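Local structure of octopine dehydrogenase (Pecten maximus, 3C7D) at residues 14-19 / 51-56; 104-109 / 134-139; 213-218 / 233-238. The protein catalyses the NADH-dependent reductive condensation of L-arginine with pyruvate to D-octopine, the reverse of octopine dehydrogenation. One frame throughout, in Å; residues are numbered along the deposited sequence.

Contact 1: 14-19 / 51-56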
loop_
_atom_site.group_PDB
_atom_site.type_symbol
_atom_site.label_atom_id
_atom_site.label_comp_id
_atom_site.label_asym_id
_atom_site.label_seq_id
_atom_site.Cartn_x
_atom_site.Cartn_y
_atom_site.Cartn_z
ATOM N N ALA A 14 -7.487 -10.306 -2.014
ATOM C CA ALA A 14 -8.030 -10.716 -3.308
ATOM C C ALA A 14 -9.229 -11.647 -3.168
ATOM O O ALA A 14 -10.185 -11.544 -3.934
ATOM C CB ALA A 14 -6.952 -11.366 -4.149
ATOM N N HIS A 15 -9.170 -12.551 -2.190
ATOM C CA HIS A 15 -10.285 -13.443 -1.872
ATOM C C HIS A 15 -11.503 -12.663 -1.380
ATOM O O HIS A 15 -12.630 -12.915 -1.817
ATOM C CB HIS A 15 -9.870 -14.463 -0.809
ATOM C CG HIS A 15 -9.189 -15.678 -1.359
ATOM N ND1 HIS A 15 -7.885 -15.665 -1.806
ATOM C CD2 HIS A 15 -9.627 -16.949 -1.515
ATOM C CE1 HIS A 15 -7.554 -16.873 -2.225
ATOM N NE2 HIS A 15 -8.593 -17.670 -2.057
ATOM N N THR A 16 -11.258 -11.722 -0.468
ATOM C CA THR A 16 -12.299 -10.882 0.129
ATOM C C THR A 16 -12.958 -9.967 -0.901
ATOM O O THR A 16 -14.185 -9.910 -0.992
ATOM C CB THR A 16 -11.725 -10.018 1.273
ATOM O OG1 THR A 16 -10.902 -10.829 2.125
ATOM C CG2 THR A 16 -12.848 -9.383 2.086
ATOM N N LEU A 17 -12.133 -9.252 -1.662
ATOM C CA LEU A 17 -12.615 -8.351 -2.703
ATOM C C LEU A 17 -13.420 -9.100 -3.758
ATOM O O LEU A 17 -14.547 -8.715 -4.059
ATOM C CB LEU A 17 -11.453 -7.588 -3.346
ATOM C CG LEU A 17 -11.807 -6.513 -4.380
ATOM C CD1 LEU A 17 -12.724 -5.428 -3.799
ATOM C CD2 LEU A 17 -10.540 -5.902 -4.955
ATOM N N SER A 18 -12.851 -10.177 -4.297
ATOM C CA SER A 18 -13.561 -11.019 -5.261
ATOM C C SER A 18 -14.921 -11.441 -4.712
ATOM O O SER A 18 -15.939 -11.303 -5.392
ATOM C CB SER A 18 -12.732 -12.254 -5.634
ATOM O OG SER A 18 -11.489 -11.880 -6.207
ATOM N N GLY A 19 -14.924 -11.931 -3.473
ATOM C CA GLY A 19 -16.144 -12.360 -2.795
ATOM C C GLY A 19 -17.163 -11.253 -2.604
ATOM O O GLY A 19 -18.339 -11.421 -2.937
ATOM N N LEU A 51 -17.880 -18.799 -3.685
ATOM C CA LEU A 51 -16.871 -18.237 -2.796
ATOM C C LEU A 51 -17.549 -17.606 -1.582
ATOM O O LEU A 51 -18.581 -16.943 -1.713
ATOM C CB LEU A 51 -16.020 -17.207 -3.547
ATOM C CG LEU A 51 -14.781 -16.585 -2.894
ATOM C CD1 LEU A 51 -13.714 -17.637 -2.594
ATOM C CD2 LEU A 51 -14.216 -15.491 -3.790
ATOM N N THR A 52 -16.961 -17.816 -0.406
ATOM C CA THR A 52 -17.582 -17.415 0.853
ATOM C C THR A 52 -16.739 -16.398 1.616
ATOM O O THR A 52 -15.530 -16.573 1.777
ATOM C CB THR A 52 -17.853 -18.641 1.758
ATOM O OG1 THR A 52 -18.279 -19.753 0.957
ATOM C CG2 THR A 52 -18.929 -18.323 2.792
ATOM N N VAL A 53 -17.398 -15.336 2.080
ATOM C CA VAL A 53 -16.776 -14.308 2.916
ATOM C C VAL A 53 -17.504 -14.224 4.263
ATOM O O VAL A 53 -18.703 -13.931 4.312
ATOM C CB VAL A 53 -16.788 -12.910 2.229
ATOM C CG1 VAL A 53 -16.130 -11.859 3.116
ATOM C CG2 VAL A 53 -16.099 -12.962 0.875
ATOM N N ILE A 54 -16.776 -14.487 5.349
ATOM C CA ILE A 54 -17.341 -14.402 6.695
ATOM C C ILE A 54 -16.919 -13.092 7.363
ATOM O O ILE A 54 -15.735 -12.867 7.625
ATOM C CB ILE A 54 -16.958 -15.625 7.583
ATOM C CG1 ILE A 54 -17.473 -16.935 6.982
ATOM C CG2 ILE A 54 -17.520 -15.477 8.988
ATOM C CD1 ILE A 54 -16.428 -17.714 6.232
ATOM N N VAL A 55 -17.900 -12.236 7.638
ATOM C CA VAL A 55 -17.647 -10.911 8.197
ATOM C C VAL A 55 -18.135 -10.810 9.638
ATOM O O VAL A 55 -19.303 -11.073 9.922
ATOM C CB VAL A 55 -18.337 -9.796 7.359
ATOM C CG1 VAL A 55 -17.941 -8.407 7.861
ATOM C CG2 VAL A 55 -18.008 -9.946 5.878
ATOM N N ASN A 56 -17.228 -10.436 10.539
ATOM C CA ASN A 56 -17.598 -10.040 11.894
ATOM C C ASN A 56 -17.975 -8.562 11.875
ATOM O O ASN A 56 -17.156 -7.714 11.516
ATOM C CB ASN A 56 -16.450 -10.302 12.873
ATOM C CG ASN A 56 -16.162 -11.786 13.059
ATOM O OD1 ASN A 56 -16.973 -12.524 13.626
ATOM N ND2 ASN A 56 -14.997 -12.225 12.596
#
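L51 and V53 point from strand 51-56 at the backbone of helix 12-22, and each sends one methyl into it. The helix segment 14-19 and the strand run at 102° to each other, their axes 8.0 Å apart at closest approach. L51 holds CG anti to its own N (chi1 -173°), which carries CD2 to the last turn of the segment: CD2 lies 3.6 Å from H15 O and equally close to G19 N, so it rests against a backbone hydrogen bond, G19 N to H15 O. S18 CB is 4.0 Å from the same methyl. The other branch, CD1, approaches the H15 ring obliquely. V53 places CG2 3.7 Å from G19 CA, while its CG1 meets CG2 of T16 at 4.2 Å. A side chain at G19 would point at the strand and run into V53 CG2; its absence is consistent with the close approach here. S18 OG bonds A14 O at 2.6 Å, on the opposite face of that carbonyl from S18 N. H15 bonds G11 O through ND1 and the amide of G154 through NE2, and its ring stacks on W42; T16 OG1 bonds N12 O. The helix begins within the NADH-binding G10-G13, follows strand 3-8 and carries A14 of a GxGxxA pattern, consistent with a Rossmann-type dinucleotide-binding fold. The chemistry is methyl groups against a helix backbone bonded within itself and, through G19 O, to S67 OG, which implies close van der Waals packing with no hydrogen bond fixing segment 51-56 to segment 14-19.

Contact 2: 104-109 / 134-139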
loop_
_atom_site.group_PDB
_atom_site.type_symbol
_atom_site.label_atom_id
_atom_site.label_comp_id
_atom_site.label_asym_id
_atom_site.label_seq_id
_atom_site.Cartn_x
_atom_site.Cartn_y
_atom_site.Cartn_z
ATOM N N PRO A 104 -0.846 -4.085 -22.621
ATOM C CA PRO A 104 -1.392 -4.157 -23.982
ATOM C C PRO A 104 -2.915 -4.341 -24.053
ATOM O O PRO A 104 -3.476 -4.335 -25.151
ATOM C CB PRO A 104 -0.686 -5.385 -24.586
ATOM C CG PRO A 104 0.395 -5.761 -23.611
ATOM C CD PRO A 104 -0.096 -5.308 -22.283
ATOM N N TYR A 105 -3.577 -4.493 -22.906
ATOM C CA TYR A 105 -5.006 -4.816 -22.894
ATOM C C TYR A 105 -5.890 -3.779 -22.209
ATOM O O TYR A 105 -7.111 -3.785 -22.387
ATOM C CB TYR A 105 -5.242 -6.194 -22.269
ATOM C CG TYR A 105 -4.510 -7.314 -22.971
ATOM C CD1 TYR A 105 -4.907 -7.748 -24.238
ATOM C CD2 TYR A 105 -3.422 -7.944 -22.368
ATOM C CE1 TYR A 105 -4.230 -8.774 -24.890
ATOM C CE2 TYR A 105 -2.741 -8.975 -23.009
ATOM C CZ TYR A 105 -3.150 -9.386 -24.268
ATOM O OH TYR A 105 -2.483 -10.407 -24.901
ATOM N N VAL A 106 -5.279 -2.892 -21.431
ATOM C CA VAL A 106 -6.032 -1.903 -20.663
ATOM C C VAL A 106 -6.705 -0.869 -21.584
ATOM O O VAL A 106 -6.071 -0.337 -22.497
ATOM C CB VAL A 106 -5.147 -1.256 -19.553
ATOM C CG1 VAL A 106 -4.213 -0.190 -20.113
ATOM C CG2 VAL A 106 -6.006 -0.695 -18.445
ATOM N N GLN A 107 -7.997 -0.626 -21.367
ATOM C CA GLN A 107 -8.731 0.363 -22.159
ATOM C C GLN A 107 -8.571 1.760 -21.562
ATOM O O GLN A 107 -8.320 1.903 -20.365
ATOM C CB GLN A 107 -10.211 -0.020 -22.308
ATOM C CG GLN A 107 -11.094 0.303 -21.103
ATOM C CD GLN A 107 -12.582 0.177 -21.399
ATOM O OE1 GLN A 107 -13.338 -0.345 -20.585
ATOM N NE2 GLN A 107 -13.008 0.661 -22.565
ATOM N N ASP A 108 -8.712 2.784 -22.402
ATOM C CA ASP A 108 -8.464 4.168 -21.994
ATOM C C ASP A 108 -9.245 4.570 -20.747
ATOM O O ASP A 108 -8.718 5.266 -19.878
ATOM C CB ASP A 108 -8.787 5.139 -23.136
ATOM C CG ASP A 108 -7.806 5.045 -24.293
ATOM O OD1 ASP A 108 -6.648 4.620 -24.086
ATOM O OD2 ASP A 108 -8.196 5.416 -25.420
ATOM N N SER A 109 -10.493 4.119 -20.666
ATOM C CA SER A 109 -11.397 4.505 -19.584
ATOM C C SER A 109 -11.266 3.628 -18.332
ATOM O O SER A 109 -12.152 3.633 -17.473
ATOM C CB SER A 109 -12.847 4.508 -20.082
ATOM O OG SER A 109 -13.272 3.201 -20.420
ATOM N N ALA A 134 -1.519 8.516 -19.141
ATOM C CA ALA A 134 -2.175 9.818 -19.065
ATOM C C ALA A 134 -3.671 9.724 -19.376
ATOM O O ALA A 134 -4.428 10.657 -19.097
ATOM C CB ALA A 134 -1.492 10.807 -19.995
ATOM N N ALA A 135 -4.089 8.599 -19.952
ATOM C CA ALA A 135 -5.492 8.367 -20.298
ATOM C C ALA A 135 -6.274 7.784 -19.117
ATOM O O ALA A 135 -7.331 8.302 -18.744
ATOM C CB ALA A 135 -5.598 7.459 -21.521
ATOM N N VAL A 136 -5.735 6.714 -18.533
ATOM C CA VAL A 136 -6.357 6.012 -17.406
ATOM C C VAL A 136 -6.369 6.861 -16.137
ATOM O O VAL A 136 -5.643 7.852 -16.041
ATOM C CB VAL A 136 -5.647 4.656 -17.108
ATOM C CG1 VAL A 136 -5.653 3.759 -18.340
ATOM C CG2 VAL A 136 -4.217 4.873 -16.594
ATOM N N SER A 137 -7.207 6.473 -15.175
ATOM C CA SER A 137 -7.199 7.074 -13.838
ATOM C C SER A 137 -6.502 6.155 -12.827
ATOM O O SER A 137 -6.676 4.931 -12.865
ATOM C CB SER A 137 -8.620 7.399 -13.368
ATOM O OG SER A 137 -9.085 8.600 -13.954
ATOM N N MET A 138 -5.722 6.758 -11.932
ATOM C CA MET A 138 -4.965 6.016 -10.924
ATOM C C MET A 138 -5.444 6.332 -9.507
ATOM O O MET A 138 -5.437 7.491 -9.086
ATOM C CB MET A 138 -3.475 6.316 -11.058
ATOM C CG MET A 138 -2.868 5.829 -12.354
ATOM S SD MET A 138 -1.208 6.469 -12.612
ATOM C CE MET A 138 -1.556 8.158 -13.103
ATOM N N MET A 139 -5.844 5.288 -8.779
ATOM C CA MET A 139 -6.442 5.433 -7.446
ATOM C C MET A 139 -5.663 4.662 -6.371
ATOM O O MET A 139 -5.506 3.444 -6.463
ATOM C CB MET A 139 -7.902 4.967 -7.484
ATOM C CG MET A 139 -8.778 5.533 -6.382
ATOM S SD MET A 139 -10.450 4.882 -6.472
ATOM C CE MET A 139 -11.318 6.016 -5.398
#
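D108 and V136 bring the two backbones together, their CA atoms 5.4 Å apart, where the loop after helix 95-102 passes the lead-in to strand 137-141. Segment 104-109 has no regular structure; segment 134-139 becomes strand only from S137, so the meeting lies just ahead of the sheet. No hydrogen bond crosses. Instead D108 O receives a CA-H...O contact from V136, 3.5 Å from CA to O with 137° at the hydrogen, a bent and weak interaction. D108 O also lies 3.5 Å from A135 O, two carbonyl oxygens that offer each other no proton.

Among the side chains, V136 has CG1 anti to the carbonyl carbon (chi1 -57°), which turns this methyl onto the opposing backbone, 3.7 Å from D108 O and 3.8 Å from Q107 O. V106 points toward the strand lead-in and offers CG2 to the same methyl at 4.5 Å, a loose apolar touch; both valines also rest on I112 of strand 111-114. On the outer side A135 CB lies 4.0 Å from D108 OD1, a methyl beside a carboxylate whose charge is met elsewhere, by a salt bridge from OD1 to K132. The contact sits where the chain enters the neighbouring parallel strands 111-114 and 137-141, which with helix 121-129 between them form a beta-alpha-beta unit of the nucleotide-binding sheet.

The chemistry is graded: valine methyls on the buried side, a carboxylate and its lysine on the exposed side, and between them a carbonyl met by C-H groups. The segments thus touch each other only weakly; 134-139 is fixed by backbone bonds of A134 and A135 to T174 and A175, then by S137 pairing with A110 and I112.

Contact 3: 213-218 / 233-238; sequences PAILFG and LFYQGI
F234, the first residue of segment 233-238 to touch helix 211-220, turns one ring face to I215. The methyl CG2 of I215 stands 3.8 Å from the ring centroid and 21° off the ring normal, a CH-pi contact displaced toward CE1, which it approaches to 3.5 Å. The two side chains cross at about a right angle, and L216 CD2 comes to the ring edge, near its plane. Beyond this pair F234 meets H308 edge-to-face. Y235 follows, starting away from the helix but folding its ring back: CD2 lies 3.5 Å from I215 CD1, which arrives obliquely, while F234 CD2 sits over the centre of the tyrosine ring. A type I turn from Y235 to I238, with a weak hydrogen bond from I238 N to Y235 O, then brings I238 round. With I215 CG1 anti to its carbonyl carbon (chi1 -66°), CG2 goes to the F234 face, and the CG1-CD1 arm runs past I238 CG2, 4.0 Å from CG1, to the Y235 ring. Cut back to an alanine, this position would probably open a gap between helix and loop and leave the F234 face without its CH-pi partner. The loop packs two rings and an isoleucine against the helix carrying the active-site H212; Y235 comes close to H212, placing this apolar cluster on the alpha-helical-domain side of the pyruvate site.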
loop_
_atom_site.group_PDB
_atom_site.type_symbol
_atom_site.label_atom_id
_atom_site.label_comp_id
_atom_site.label_asym_id
_atom_site.label_seq_id
_atom_site.Cartn_x
_atom_site.Cartn_y
_atom_site.Cartn_z
ATOM N N PRO A 213 9.621 0.664 10.619
ATOM C CA PRO A 213 11.072 0.826 10.790
ATOM C C PRO A 213 11.466 1.572 12.075
ATOM O O PRO A 213 12.469 1.218 12.704
ATOM C CB PRO A 213 11.482 1.635 9.554
ATOM C CG PRO A 213 10.449 1.316 8.543
ATOM C CD PRO A 213 9.176 1.180 9.308
ATOM N N ALA A 214 10.682 2.582 12.458
ATOM C CA ALA A 214 10.942 3.368 13.669
ATOM C C ALA A 214 10.706 2.562 14.944
ATOM O O ALA A 214 11.516 2.620 15.874
ATOM C CB ALA A 214 10.104 4.638 13.681
ATOM N N ILE A 215 9.599 1.818 14.974
ATOM C CA ILE A 215 9.268 0.942 16.102
ATOM C C ILE A 215 10.308 -0.170 16.269
ATOM O O ILE A 215 10.686 -0.512 17.393
ATOM C CB ILE A 215 7.845 0.344 15.968
ATOM C CG1 ILE A 215 6.794 1.451 16.072
ATOM C CG2 ILE A 215 7.589 -0.714 17.043
ATOM C CD1 ILE A 215 5.429 1.058 15.553
ATOM N N LEU A 216 10.774 -0.719 15.152
ATOM C CA LEU A 216 11.818 -1.735 15.187
ATOM C C LEU A 216 13.151 -1.150 15.635
ATOM O O LEU A 216 13.906 -1.806 16.345
ATOM C CB LEU A 216 11.947 -2.438 13.833
ATOM C CG LEU A 216 10.828 -3.428 13.476
ATOM C CD1 LEU A 216 10.861 -3.761 11.997
ATOM C CD2 LEU A 216 10.904 -4.702 14.314
ATOM N N PHE A 217 13.424 0.088 15.234
ATOM C CA PHE A 217 14.627 0.804 15.664
ATOM C C PHE A 217 14.546 1.202 17.140
ATOM O O PHE A 217 15.563 1.261 17.831
ATOM C CB PHE A 217 14.854 2.038 14.784
ATOM C CG PHE A 217 16.106 2.815 15.115
ATOM C CD1 PHE A 217 17.358 2.344 14.733
ATOM C CD2 PHE A 217 16.025 4.032 15.787
ATOM C CE1 PHE A 217 18.515 3.065 15.031
ATOM C CE2 PHE A 217 17.177 4.763 16.089
ATOM C CZ PHE A 217 18.423 4.278 15.709
ATOM N N GLY A 218 13.333 1.472 17.611
ATOM C CA GLY A 218 13.110 1.839 19.005
ATOM C C GLY A 218 13.392 0.707 19.977
ATOM O O GLY A 218 13.956 0.929 21.049
ATOM N N LEU A 233 6.060 -6.359 23.420
ATOM C CA LEU A 233 4.945 -5.687 22.752
ATOM C C LEU A 233 5.432 -4.772 21.629
ATOM O O LEU A 233 6.467 -4.112 21.760
ATOM C CB LEU A 233 4.127 -4.881 23.762
ATOM C CG LEU A 233 3.336 -5.647 24.823
ATOM C CD1 LEU A 233 3.112 -4.769 26.048
ATOM C CD2 LEU A 233 2.012 -6.150 24.253
ATOM N N PHE A 234 4.681 -4.746 20.530
ATOM C CA PHE A 234 5.063 -3.973 19.353
ATOM C C PHE A 234 4.786 -2.482 19.554
ATOM O O PHE A 234 5.663 -1.743 20.017
ATOM C CB PHE A 234 4.372 -4.516 18.092
ATOM C CG PHE A 234 4.968 -4.012 16.801
ATOM C CD1 PHE A 234 6.321 -4.191 16.520
ATOM C CD2 PHE A 234 4.170 -3.376 15.856
ATOM C CE1 PHE A 234 6.871 -3.731 15.325
ATOM C CE2 PHE A 234 4.709 -2.916 14.656
ATOM C CZ PHE A 234 6.063 -3.092 14.392
ATOM N N TYR A 235 3.570 -2.055 19.220
ATOM C CA TYR A 235 3.161 -0.662 19.364
ATOM C C TYR A 235 3.130 -0.226 20.827
ATOM O O TYR A 235 3.631 0.845 21.171
ATOM C CB TYR A 235 1.777 -0.441 18.757
ATOM C CG TYR A 235 1.629 -0.810 17.297
ATOM C CD1 TYR A 235 0.886 -1.924 16.917
ATOM C CD2 TYR A 235 2.209 -0.034 16.295
ATOM C CE1 TYR A 235 0.726 -2.261 15.577
ATOM C CE2 TYR A 235 2.060 -0.365 14.949
ATOM C CZ TYR A 235 1.318 -1.481 14.600
ATOM O OH TYR A 235 1.163 -1.821 13.277
ATOM N N GLN A 236 2.539 -1.062 21.681
ATOM C CA GLN A 236 2.388 -0.750 23.105
ATOM C C GLN A 236 3.703 -0.841 23.876
ATOM O O GLN A 236 3.773 -0.449 25.043
ATOM C CB GLN A 236 1.339 -1.657 23.754
ATOM C CG GLN A 236 -0.079 -1.427 23.255
ATOM C CD GLN A 236 -1.139 -1.822 24.269
ATOM O OE1 GLN A 236 -0.833 -2.148 25.419
ATOM N NE2 GLN A 236 -2.398 -1.782 23.846
ATOM N N GLY A 237 4.737 -1.356 23.218
ATOM C CA GLY A 237 6.042 -1.524 23.841
ATOM C C GLY A 237 7.065 -0.484 23.433
ATOM O O GLY A 237 8.263 -0.681 23.640
ATOM N N ILE A 238 6.606 0.620 22.851
ATOM C CA ILE A 238 7.512 1.698 22.455
ATOM C C ILE A 238 7.908 2.540 23.666
ATOM O O ILE A 238 7.162 2.615 24.644
ATOM C CB ILE A 238 6.922 2.604 21.331
ATOM C CG1 ILE A 238 5.633 3.302 21.792
ATOM C CG2 ILE A 238 6.720 1.804 20.034
ATOM C CD1 ILE A 238 5.306 4.582 21.033
#

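The three contacts follow one another along the chain, each closing before the next opens. Contacts 1 and 2 reach the same mixed sheet of the nucleotide-binding half, with centres 27 Å apart: contact 1 joins helix 12-22 to strand 51-56 beside the cofactor, whereas contact 2 lies at the lead-in to strand 137-141, away from the annotated sites. Contact 3 belongs to the alpha-helical domain, 31 Å from contact 1 and 40 Å from contact 2 between centres, and on the other side of the chain's centre from contact 2. None touches another. Contacts 1 and 3 thus lie near NAD and pyruvate respectively, in two parts of the enzyme that both contribute to the cofactor and substrate sites.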